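Local atomic coordinates of spore coat polysaccharide biosynthesis protein SpsE (Bacillus subtilis, PDB entry 1VLI), a protein that probably acts as an N-acylneuraminate-9-phosphate synthase or a close relative in spore coat polysaccharide biosynthesis. Residues E175-R178 and T179-E183; S142-I145 and N146-P149; E271-D274 and G275-T279. One frame throughout, in Å; residues are numbered along the deposited sequence.

Interaction 1. Residues E175-R178 and T179-E183; sequences EAWR and TIRAE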
ATOM      1  N   GLU A 175     -11.891   5.693  -8.314  1.00 58.36           N
ATOM      2  CA  GLU A 175     -11.066   6.436  -9.238  1.00 57.31           C
ATOM      3  C   GLU A 175      -9.736   5.725  -9.429  1.00 57.73           C
ATOM      4  O   GLU A 175      -9.187   5.701 -10.533  1.00 59.86           O
ATOM      5  CB  GLU A 175     -10.845   7.873  -8.748  1.00 54.13           C
ATOM      6  CG  GLU A 175     -10.152   8.770  -9.760  1.00 51.87           C
ATOM      7  CD  GLU A 175     -10.207  10.247  -9.401  1.00 59.39           C
ATOM      8  OE1 GLU A 175     -10.488  10.546  -8.228  1.00 62.85           O
ATOM      9  OE2 GLU A 175      -9.976  11.111 -10.288  1.00 53.32           O
ATOM     10  N   ALA A 176      -9.219   5.167  -8.344  1.00 57.31           N
ATOM     11  CA  ALA A 176      -7.983   4.386  -8.377  1.00 54.04           C
ATOM     12  C   ALA A 176      -8.198   3.131  -9.212  1.00 58.15           C
ATOM     13  O   ALA A 176      -7.329   2.748 -10.033  1.00 58.00           O
ATOM     14  CB  ALA A 176      -7.554   4.031  -6.980  1.00 48.88           C
ATOM     15  N   TRP A 177      -9.362   2.509  -9.012  1.00 57.85           N
ATOM     16  CA  TRP A 177      -9.746   1.298  -9.723  1.00 58.85           C
ATOM     17  C   TRP A 177      -9.855   1.523 -11.233  1.00 61.69           C
ATOM     18  O   TRP A 177      -9.178   0.823 -12.027  1.00 62.61           O
ATOM     19  CB  TRP A 177     -11.046   0.754  -9.160  1.00 56.54           C
ATOM     20  CG  TRP A 177     -11.552  -0.510  -9.836  1.00 59.35           C
ATOM     21  CD1 TRP A 177     -11.141  -1.817  -9.607  1.00 61.65           C
ATOM     22  CD2 TRP A 177     -12.563  -0.587 -10.833  1.00 56.38           C
ATOM     23  NE1 TRP A 177     -11.833  -2.684 -10.420  1.00 62.54           N
ATOM     24  CE2 TRP A 177     -12.723  -1.958 -11.173  1.00 61.59           C
ATOM     25  CE3 TRP A 177     -13.372   0.367 -11.471  1.00 60.02           C
ATOM     26  CZ2 TRP A 177     -13.637  -2.385 -12.128  1.00 63.19           C
ATOM     27  CZ3 TRP A 177     -14.270  -0.051 -12.423  1.00 63.08           C
ATOM     28  CH2 TRP A 177     -14.409  -1.418 -12.743  1.00 67.78           C
ATOM     29  N   ARG A 178     -10.684   2.502 -11.610  1.00 59.66           N
ATOM     30  CA  ARG A 178     -10.866   2.917 -13.000  1.00 61.66           C
ATOM     31  C   ARG A 178      -9.584   3.250 -13.722  1.00 59.26           C
ATOM     32  O   ARG A 178      -9.465   2.988 -14.909  1.00 60.56           O
ATOM     33  CB  ARG A 178     -11.754   4.159 -13.083  1.00 59.61           C
ATOM     34  CG  ARG A 178     -13.222   3.825 -13.112  1.00 80.65           C
ATOM     35  CD  ARG A 178     -14.104   4.975 -13.575  1.00 99.03           C
ATOM     36  NE  ARG A 178     -14.314   4.949 -15.021  1.00111.07           N
ATOM     37  CZ  ARG A 178     -15.213   5.682 -15.666  1.00116.34           C
ATOM     38  NH1 ARG A 178     -16.009   6.514 -15.001  1.00120.53           N
ATOM     39  NH2 ARG A 178     -15.325   5.583 -16.984  1.00119.47           N
ATOM     40  N   THR A 179      -8.668   3.897 -13.013  1.00 56.89           N
ATOM     41  CA  THR A 179      -7.409   4.347 -13.579  1.00 57.64           C
ATOM     42  C   THR A 179      -6.520   3.157 -13.987  1.00 57.35           C
ATOM     43  O   THR A 179      -5.807   3.218 -14.996  1.00 58.66           O
ATOM     44  CB  THR A 179      -6.674   5.215 -12.525  1.00 59.16           C
ATOM     45  OG1 THR A 179      -7.445   6.385 -12.231  1.00 59.31           O
ATOM     46  CG2 THR A 179      -5.403   5.767 -13.070  1.00 50.40           C
ATOM     47  N   ILE A 180      -6.542   2.093 -13.187  1.00 54.78           N
ATOM     48  CA  ILE A 180      -5.753   0.893 -13.481  1.00 55.18           C
ATOM     49  C   ILE A 180      -6.437   0.121 -14.596  1.00 58.85           C
ATOM     50  O   ILE A 180      -5.776  -0.375 -15.519  1.00 60.82           O
ATOM     51  CB  ILE A 180      -5.596   0.014 -12.222  1.00 52.60           C
ATOM     52  CG1 ILE A 180      -4.856   0.803 -11.143  1.00 41.47           C
ATOM     53  CG2 ILE A 180      -4.885  -1.329 -12.556  1.00 58.00           C
ATOM     54  CD1 ILE A 180      -5.080   0.237  -9.752  1.00 40.91           C
ATOM     55  N   ARG A 181      -7.761   0.022 -14.515  1.00 57.59           N
ATOM     56  CA  ARG A 181      -8.500  -0.694 -15.514  1.00 59.61           C
ATOM     57  C   ARG A 181      -8.350  -0.074 -16.876  1.00 61.00           C
ATOM     58  O   ARG A 181      -8.173  -0.802 -17.850  1.00 64.34           O
ATOM     59  CB  ARG A 181      -9.958  -0.804 -15.145  1.00 60.00           C
ATOM     60  CG  ARG A 181     -10.212  -1.987 -14.308  1.00 66.64           C
ATOM     61  CD  ARG A 181     -11.639  -2.332 -14.223  1.00 87.98           C
ATOM     62  NE  ARG A 181     -12.105  -3.173 -15.321  1.00102.90           N
ATOM     63  CZ  ARG A 181     -12.023  -4.498 -15.347  1.00104.19           C
ATOM     64  NH1 ARG A 181     -11.463  -5.169 -14.342  1.00105.42           N
ATOM     65  NH2 ARG A 181     -12.496  -5.157 -16.393  1.00105.99           N
ATOM     66  N   ALA A 182      -8.379   1.258 -16.947  1.00 58.90           N
ATOM     67  CA  ALA A 182      -8.295   1.967 -18.226  1.00 57.33           C
ATOM     68  C   ALA A 182      -7.023   1.636 -19.016  1.00 58.64           C
ATOM     69  O   ALA A 182      -6.985   1.846 -20.230  1.00 60.16           O
ATOM     70  CB  ALA A 182      -8.402   3.480 -18.018  1.00 55.23           C
ATOM     71  N   GLU A 183      -5.978   1.156 -18.335  1.00 58.12           N
ATOM     72  CA  GLU A 183      -4.711   0.817 -19.008  1.00 58.01           C
ATOM     73  C   GLU A 183      -4.653  -0.627 -19.481  1.00 57.32           C
ATOM     74  O   GLU A 183      -3.613  -1.089 -19.937  1.00 59.94           O
ATOM     75  CB  GLU A 183      -3.505   1.105 -18.109  1.00 56.16           C
ATOM     76  CG  GLU A 183      -3.334   2.564 -17.717  1.00 60.06           C
ATOM     77  CD  GLU A 183      -3.355   3.521 -18.899  1.00 71.30           C
ATOM     78  OE1 GLU A 183      -2.627   3.267 -19.888  1.00 71.03           O
ATOM     79  OE2 GLU A 183      -4.094   4.537 -18.838  1.00 69.65           O
TER
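Thr-179 grips Glu-175 O twice, one turn further along helix 170-181, the helix of the beta-alpha-beta unit between strands 161-164 and 188-193 in the TIM barrel of the NeuB family. Its N donates over 3.1 Å to Glu-175 O, and its hydroxyl OG1 donates to the same oxygen from the opposite face of the carbonyl plane. The hydroxyl can fold back because OG1 lies beside its own backbone N (chi1 -63°). Further on, Arg-181 N meets Trp-177 O at 3.0 Å, and Ala-182 N reaches Arg-178 O at 2.9 Å. On another flank of the helix Trp-177 and Arg-181 run side by side; the arginine's CD methylene lies over one face of the indole, although the model is too tight here for its distance to be trusted. Ring and guanidinium planes differ by 19°. With an alanine here instead of Trp-177, the methylenes of Arg-181 are likely to lose the surface beneath them and Phe-216 the ring it meets, leaving the arginine to depend more on its salt bridge. That bridge, further out, joins Arg-181 NH2 to Glu-218, while Arg-350 pairs with Glu-175 OE2. On the buried side, Ile-180 CG1 rests 3.3 Å from Ala-176 O.

Interaction 2. Residues S142-I145 and N146-P149; sequences SYEI and NHLP
Glu-144 and His-147 meet through backbone and side chain at the ends of a tight turn, which the chain enters from Ser-142. Ser-142 O accepts Ile-145 N at 3.0 Å, closing the short 3-10 turn that follows strand 138-140, while its OG bonds to Ala-166 N. Tyr-143 O lies 3.6 Å from Asn-146 OD1, both of them acceptors. Glu-144 then supplies the closing bond of the turn: His-147 N donates to Glu-144 O over 3.1 Å. The N-H points almost straight at the oxygen (167°), yet the donor stands well above the carbonyl plane. Beside this bond the two CB atoms of Glu-144 and His-147 pack at 4.1 Å, and Glu-144 CG comes to the edge of the imidazole, near its plane. This is a type I beta turn from Glu-144 to His-147, the latter serving as N-cap of helix 148-155, so the turn leads from a barrel strand into the following helix. The glutamate chain bends about its CB-CG bond (chi2 67°), and its carboxylate, away from the histidine nitrogens, is held by Arg-316 and Arg-339, both through OE2. In Ile-145, the next residue, CG1 is anti to the backbone N (chi1 -164°), which puts CG2 between that N and the carbonyl carbon and brings it to 3.3 Å from Asn-146 N; the side chain packs on Phe-163 and Ala-176. The carbonyl O of Ile-145 is approached by Leu-148 CD2 at 4.1 Å, and Asn-146 ND2, on the neighbouring residue, donates to Arg-316 O.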
ATOM      1  N   SER A 142      -1.757   3.402   1.173  1.00 54.11           N
ATOM      2  CA  SER A 142      -2.991   4.182   1.242  1.00 57.17           C
ATOM      3  C   SER A 142      -2.831   5.610   0.739  1.00 62.66           C
ATOM      4  O   SER A 142      -3.698   6.104   0.014  1.00 64.56           O
ATOM      5  CB  SER A 142      -3.545   4.203   2.674  1.00 54.95           C
ATOM      6  OG  SER A 142      -3.895   2.896   3.104  1.00 56.46           O
ATOM      7  N   TYR A 143      -1.727   6.271   1.104  1.00 66.15           N
ATOM      8  CA  TYR A 143      -1.571   7.710   0.800  1.00 66.92           C
ATOM      9  C   TYR A 143      -1.273   7.992  -0.670  1.00 64.86           C
ATOM     10  O   TYR A 143      -1.436   9.121  -1.127  1.00 65.16           O
ATOM     11  CB  TYR A 143      -0.548   8.387   1.722  1.00 70.03           C
ATOM     12  CG  TYR A 143      -0.909   8.272   3.181  1.00 80.16           C
ATOM     13  CD1 TYR A 143      -2.244   8.413   3.602  1.00 91.75           C
ATOM     14  CD2 TYR A 143       0.066   8.007   4.147  1.00 92.01           C
ATOM     15  CE1 TYR A 143      -2.607   8.298   4.949  1.00 89.26           C
ATOM     16  CE2 TYR A 143      -0.283   7.892   5.512  1.00 94.61           C
ATOM     17  CZ  TYR A 143      -1.624   8.046   5.899  1.00 89.91           C
ATOM     18  OH  TYR A 143      -1.992   7.943   7.221  1.00 87.52           O
ATOM     19  N   GLU A 144      -0.881   6.955  -1.403  1.00 60.10           N
ATOM     20  CA  GLU A 144      -0.779   7.014  -2.853  1.00 56.40           C
ATOM     21  C   GLU A 144      -2.036   6.545  -3.580  1.00 54.66           C
ATOM     22  O   GLU A 144      -1.993   6.299  -4.790  1.00 53.77           O
ATOM     23  CB  GLU A 144       0.415   6.182  -3.341  1.00 57.98           C
ATOM     24  CG  GLU A 144       1.768   6.862  -3.174  1.00 56.01           C
ATOM     25  CD  GLU A 144       2.168   7.052  -1.727  1.00 57.30           C
ATOM     26  OE1 GLU A 144       2.139   6.055  -0.986  1.00 58.86           O
ATOM     27  OE2 GLU A 144       2.531   8.186  -1.333  1.00 53.85           O
ATOM     28  N   ILE A 145      -3.158   6.399  -2.877  1.00 53.44           N
ATOM     29  CA  ILE A 145      -4.384   5.988  -3.562  1.00 52.37           C
ATOM     30  C   ILE A 145      -4.791   6.953  -4.683  1.00 53.60           C
ATOM     31  O   ILE A 145      -5.497   6.569  -5.616  1.00 58.63           O
ATOM     32  CB  ILE A 145      -5.550   5.775  -2.584  1.00 52.89           C
ATOM     33  CG1 ILE A 145      -6.647   4.983  -3.264  1.00 45.14           C
ATOM     34  CG2 ILE A 145      -6.106   7.137  -1.991  1.00 52.90           C
ATOM     35  CD1 ILE A 145      -7.677   4.440  -2.259  1.00 54.72           C
ATOM     36  N   ASN A 146      -4.321   8.193  -4.613  1.00 53.02           N
ATOM     37  CA  ASN A 146      -4.714   9.217  -5.583  1.00 53.40           C
ATOM     38  C   ASN A 146      -3.537   9.649  -6.434  1.00 53.00           C
ATOM     39  O   ASN A 146      -3.615  10.661  -7.121  1.00 56.11           O
ATOM     40  CB  ASN A 146      -5.370  10.430  -4.875  1.00 50.96           C
ATOM     41  CG  ASN A 146      -4.361  11.270  -4.101  1.00 59.97           C
ATOM     42  OD1 ASN A 146      -3.281  10.777  -3.739  1.00 51.13           O
ATOM     43  ND2 ASN A 146      -4.701  12.547  -3.836  1.00 52.77           N
ATOM     44  N   HIS A 147      -2.452   8.876  -6.409  1.00 51.83           N
ATOM     45  CA  HIS A 147      -1.320   9.170  -7.256  1.00 54.59           C
ATOM     46  C   HIS A 147      -1.606   8.529  -8.588  1.00 57.47           C
ATOM     47  O   HIS A 147      -1.019   7.479  -8.962  1.00 62.19           O
ATOM     48  CB  HIS A 147      -0.031   8.607  -6.666  1.00 56.56           C
ATOM     49  CG  HIS A 147       1.205   9.133  -7.311  1.00 54.24           C
ATOM     50  ND1 HIS A 147       1.221   9.658  -8.588  1.00 56.68           N
ATOM     51  CD2 HIS A 147       2.474   9.226  -6.849  1.00 48.92           C
ATOM     52  CE1 HIS A 147       2.446  10.049  -8.885  1.00 54.19           C
ATOM     53  NE2 HIS A 147       3.229   9.789  -7.851  1.00 51.45           N
ATOM     54  N   LEU A 148      -2.498   9.179  -9.317  1.00 55.17           N
ATOM     55  CA  LEU A 148      -3.042   8.638 -10.550  1.00 54.19           C
ATOM     56  C   LEU A 148      -1.982   8.438 -11.638  1.00 54.58           C
ATOM     57  O   LEU A 148      -2.000   7.408 -12.306  1.00 55.73           O
ATOM     58  CB  LEU A 148      -4.241   9.468 -11.039  1.00 52.42           C
ATOM     59  CG  LEU A 148      -5.441   9.667 -10.079  1.00 45.91           C
ATOM     60  CD1 LEU A 148      -6.596  10.162 -10.906  1.00 52.25           C
ATOM     61  CD2 LEU A 148      -5.884   8.394  -9.280  1.00 44.97           C
ATOM     62  N   PRO A 149      -1.054   9.374 -11.830  1.00 55.37           N
ATOM     63  CA  PRO A 149       0.047   9.125 -12.782  1.00 56.73           C
ATOM     64  C   PRO A 149       0.865   7.878 -12.395  1.00 58.73           C
ATOM     65  O   PRO A 149       1.207   7.072 -13.267  1.00 60.94           O
ATOM     66  CB  PRO A 149       0.862  10.420 -12.726  1.00 55.09           C
ATOM     67  CG  PRO A 149      -0.172  11.488 -12.255  1.00 55.41           C
ATOM     68  CD  PRO A 149      -0.948  10.721 -11.227  1.00 56.76           C
TER

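Interaction 3. Residues E271-D274 and G275-T279; sequences EMVD and GIRKT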
ATOM      1  N   GLU A 271       0.104 -18.977  14.456  1.00 63.17           N
ATOM      2  CA  GLU A 271      -1.193 -19.044  15.100  1.00 63.38           C
ATOM      3  C   GLU A 271      -2.275 -18.368  14.237  1.00 62.32           C
ATOM      4  O   GLU A 271      -3.335 -18.962  14.011  1.00 62.67           O
ATOM      5  CB  GLU A 271      -1.079 -18.399  16.478  1.00 62.99           C
ATOM      6  CG  GLU A 271      -2.338 -18.373  17.317  1.00 65.86           C
ATOM      7  CD  GLU A 271      -2.114 -17.701  18.665  1.00 67.78           C
ATOM      8  OE1 GLU A 271      -0.958 -17.730  19.164  1.00 68.95           O
ATOM      9  OE2 GLU A 271      -3.099 -17.152  19.231  1.00 76.55           O
HETATM   10  N   MSE A 272      -1.996 -17.150  13.751  1.00 60.30           N
HETATM   11  CA  MSE A 272      -2.885 -16.450  12.820  1.00 57.28           C
HETATM   12  C   MSE A 272      -3.196 -17.282  11.588  1.00 57.81           C
HETATM   13  O   MSE A 272      -4.364 -17.447  11.231  1.00 60.76           O
HETATM   14  CB  MSE A 272      -2.312 -15.120  12.366  1.00 56.04           C
HETATM   15  CG  MSE A 272      -3.346 -14.305  11.555  1.00 51.45           C
HETATM   16 SE   MSE A 272      -2.581 -12.760  10.675  1.00 58.04          SE
HETATM   17  CE  MSE A 272      -1.307 -13.721   9.270  1.00 55.51           C
ATOM     18  N   VAL A 273      -2.143 -17.778  10.938  1.00 57.12           N
ATOM     19  CA  VAL A 273      -2.252 -18.625   9.741  1.00 53.34           C
ATOM     20  C   VAL A 273      -3.141 -19.843   9.993  1.00 55.08           C
ATOM     21  O   VAL A 273      -4.040 -20.131   9.195  1.00 56.54           O
ATOM     22  CB  VAL A 273      -0.843 -19.048   9.194  1.00 52.17           C
ATOM     23  CG1 VAL A 273      -0.977 -20.024   8.028  1.00 47.99           C
ATOM     24  CG2 VAL A 273      -0.016 -17.792   8.757  1.00 37.13           C
ATOM     25  N   ASP A 274      -2.905 -20.539  11.106  1.00 54.85           N
ATOM     26  CA  ASP A 274      -3.722 -21.673  11.480  1.00 56.21           C
ATOM     27  C   ASP A 274      -5.183 -21.230  11.740  1.00 58.08           C
ATOM     28  O   ASP A 274      -6.133 -21.899  11.324  1.00 57.53           O
ATOM     29  CB  ASP A 274      -3.131 -22.391  12.707  1.00 58.10           C
ATOM     30  CG  ASP A 274      -1.749 -23.048  12.432  1.00 62.64           C
ATOM     31  OD1 ASP A 274      -1.335 -23.184  11.254  1.00 59.89           O
ATOM     32  OD2 ASP A 274      -1.006 -23.471  13.361  1.00 61.64           O
ATOM     33  N   GLY A 275      -5.363 -20.110  12.428  1.00 58.80           N
ATOM     34  CA  GLY A 275      -6.695 -19.515  12.551  1.00 62.82           C
ATOM     35  C   GLY A 275      -7.399 -19.331  11.203  1.00 63.84           C
ATOM     36  O   GLY A 275      -8.521 -19.823  11.008  1.00 62.95           O
ATOM     37  N   ILE A 276      -6.732 -18.632  10.277  1.00 64.00           N
ATOM     38  CA  ILE A 276      -7.276 -18.364   8.934  1.00 62.81           C
ATOM     39  C   ILE A 276      -7.633 -19.655   8.201  1.00 62.49           C
ATOM     40  O   ILE A 276      -8.703 -19.747   7.594  1.00 65.74           O
ATOM     41  CB  ILE A 276      -6.278 -17.524   8.078  1.00 61.69           C
ATOM     42  CG1 ILE A 276      -6.325 -16.058   8.481  1.00 61.88           C
ATOM     43  CG2 ILE A 276      -6.603 -17.619   6.589  1.00 58.80           C
ATOM     44  CD1 ILE A 276      -4.989 -15.355   8.338  1.00 57.46           C
ATOM     45  N   ARG A 277      -6.743 -20.639   8.262  1.00 58.63           N
ATOM     46  CA  ARG A 277      -6.876 -21.826   7.451  1.00 57.90           C
ATOM     47  C   ARG A 277      -7.981 -22.717   7.974  1.00 57.51           C
ATOM     48  O   ARG A 277      -8.625 -23.428   7.204  1.00 57.66           O
ATOM     49  CB  ARG A 277      -5.542 -22.577   7.403  1.00 59.05           C
ATOM     50  CG  ARG A 277      -4.453 -21.841   6.604  1.00 57.98           C
ATOM     51  CD  ARG A 277      -4.659 -21.851   5.093  1.00 55.69           C
ATOM     52  NE  ARG A 277      -3.588 -21.129   4.396  1.00 62.58           N
ATOM     53  CZ  ARG A 277      -3.771 -20.092   3.582  1.00 63.23           C
ATOM     54  NH1 ARG A 277      -4.999 -19.629   3.325  1.00 65.24           N
ATOM     55  NH2 ARG A 277      -2.728 -19.515   3.013  1.00 52.66           N
ATOM     56  N   LYS A 278      -8.190 -22.674   9.288  1.00 57.91           N
ATOM     57  CA  LYS A 278      -9.248 -23.426   9.943  1.00 58.30           C
ATOM     58  C   LYS A 278     -10.580 -22.791   9.597  1.00 59.29           C
ATOM     59  O   LYS A 278     -11.536 -23.500   9.255  1.00 61.91           O
ATOM     60  CB  LYS A 278      -9.032 -23.436  11.461  1.00 59.19           C
ATOM     61  CG  LYS A 278     -10.219 -23.949  12.297  1.00 61.56           C
ATOM     62  CD  LYS A 278      -9.926 -23.693  13.770  1.00 66.27           C
ATOM     63  CE  LYS A 278     -10.419 -24.837  14.606  1.00 71.30           C
ATOM     64  NZ  LYS A 278      -9.404 -25.935  14.491  1.00 86.67           N
ATOM     65  N   THR A 279     -10.632 -21.462   9.694  1.00 56.19           N
ATOM     66  CA  THR A 279     -11.816 -20.699   9.372  1.00 56.62           C
ATOM     67  C   THR A 279     -12.219 -20.991   7.939  1.00 59.45           C
ATOM     68  O   THR A 279     -13.414 -21.049   7.642  1.00 60.85           O
ATOM     69  CB  THR A 279     -11.527 -19.206   9.532  1.00 57.59           C
ATOM     70  OG1 THR A 279     -11.219 -18.941  10.904  1.00 58.12           O
ATOM     71  CG2 THR A 279     -12.772 -18.344   9.252  1.00 58.15           C
TER
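Ile-276 lies against Met-272, a selenomethionine in the crystal, one helical turn earlier, and its side chain can be traced outward along that neighbour. CB of Ile-276 sits 3.6 Å from Val-273 O. Its CG1, turned beside the backbone N and anti to the carbonyl carbon (chi1 -78°), comes within 3.7 Å of Met-272 O. The terminal CD1 of Ile-276 lies 3.6 Å from the same Met-272 O, touches Met-272 CG at 3.8 Å and remains close to the methyl CE beyond the selenium. The two chains point the same way: Met-272 extends through its first two torsions and bends only at chi3 (66°), which brings CE back alongside CD1. Both side chains also rest on Ile-31. The pair belongs to helix 266-285, packed against strand 30-36 of the barrel and against helix 232-239; in sequence the helix follows strand 244-248, the last barrel strand along the chain. Regular i to i+4 bonds underlie the side-chain contact. Ile-276 N donates to Met-272 O at 2.8 Å, and Gly-275 N donates to Glu-271 O. One residue on, Val-273 and Arg-277 lie side by side, Val-273 CG1 meeting Arg-277 CG at 4.2 Å, before the arginine goes on to salt bridges with Glu-280 and Asp-59 and a bond to Val-29 O. Gly-275 O accepts from two donors, the N and the OG1 of Thr-279, the hydroxyl at 2.8 Å from above the carbonyl plane, and the threonine side chain touches Cys-235 and Val-238 of helix 232-239.

Overall arrangement
All three contacts are local ones within the TIM barrel of the NeuB family, in series along the chain. Interactions 2 and 1 are neighbours, their centres 11 Å apart: Ala-176 CB packs 3.5 Å from Ile-145 O, and Thr-179 CG2 lies 3.9 Å from Leu-148 O, so the turn leading into helix 148-155 is set against helix 170-181. Interaction 3 stands apart, with its centre about 33 Å from that of interaction 1 and about 32 Å from that of interaction 2. The zinc ion, bound by His-226 and His-248, lies about 10 Å from the side chain of Tyr-143 and about 12 Å from that of Met-272.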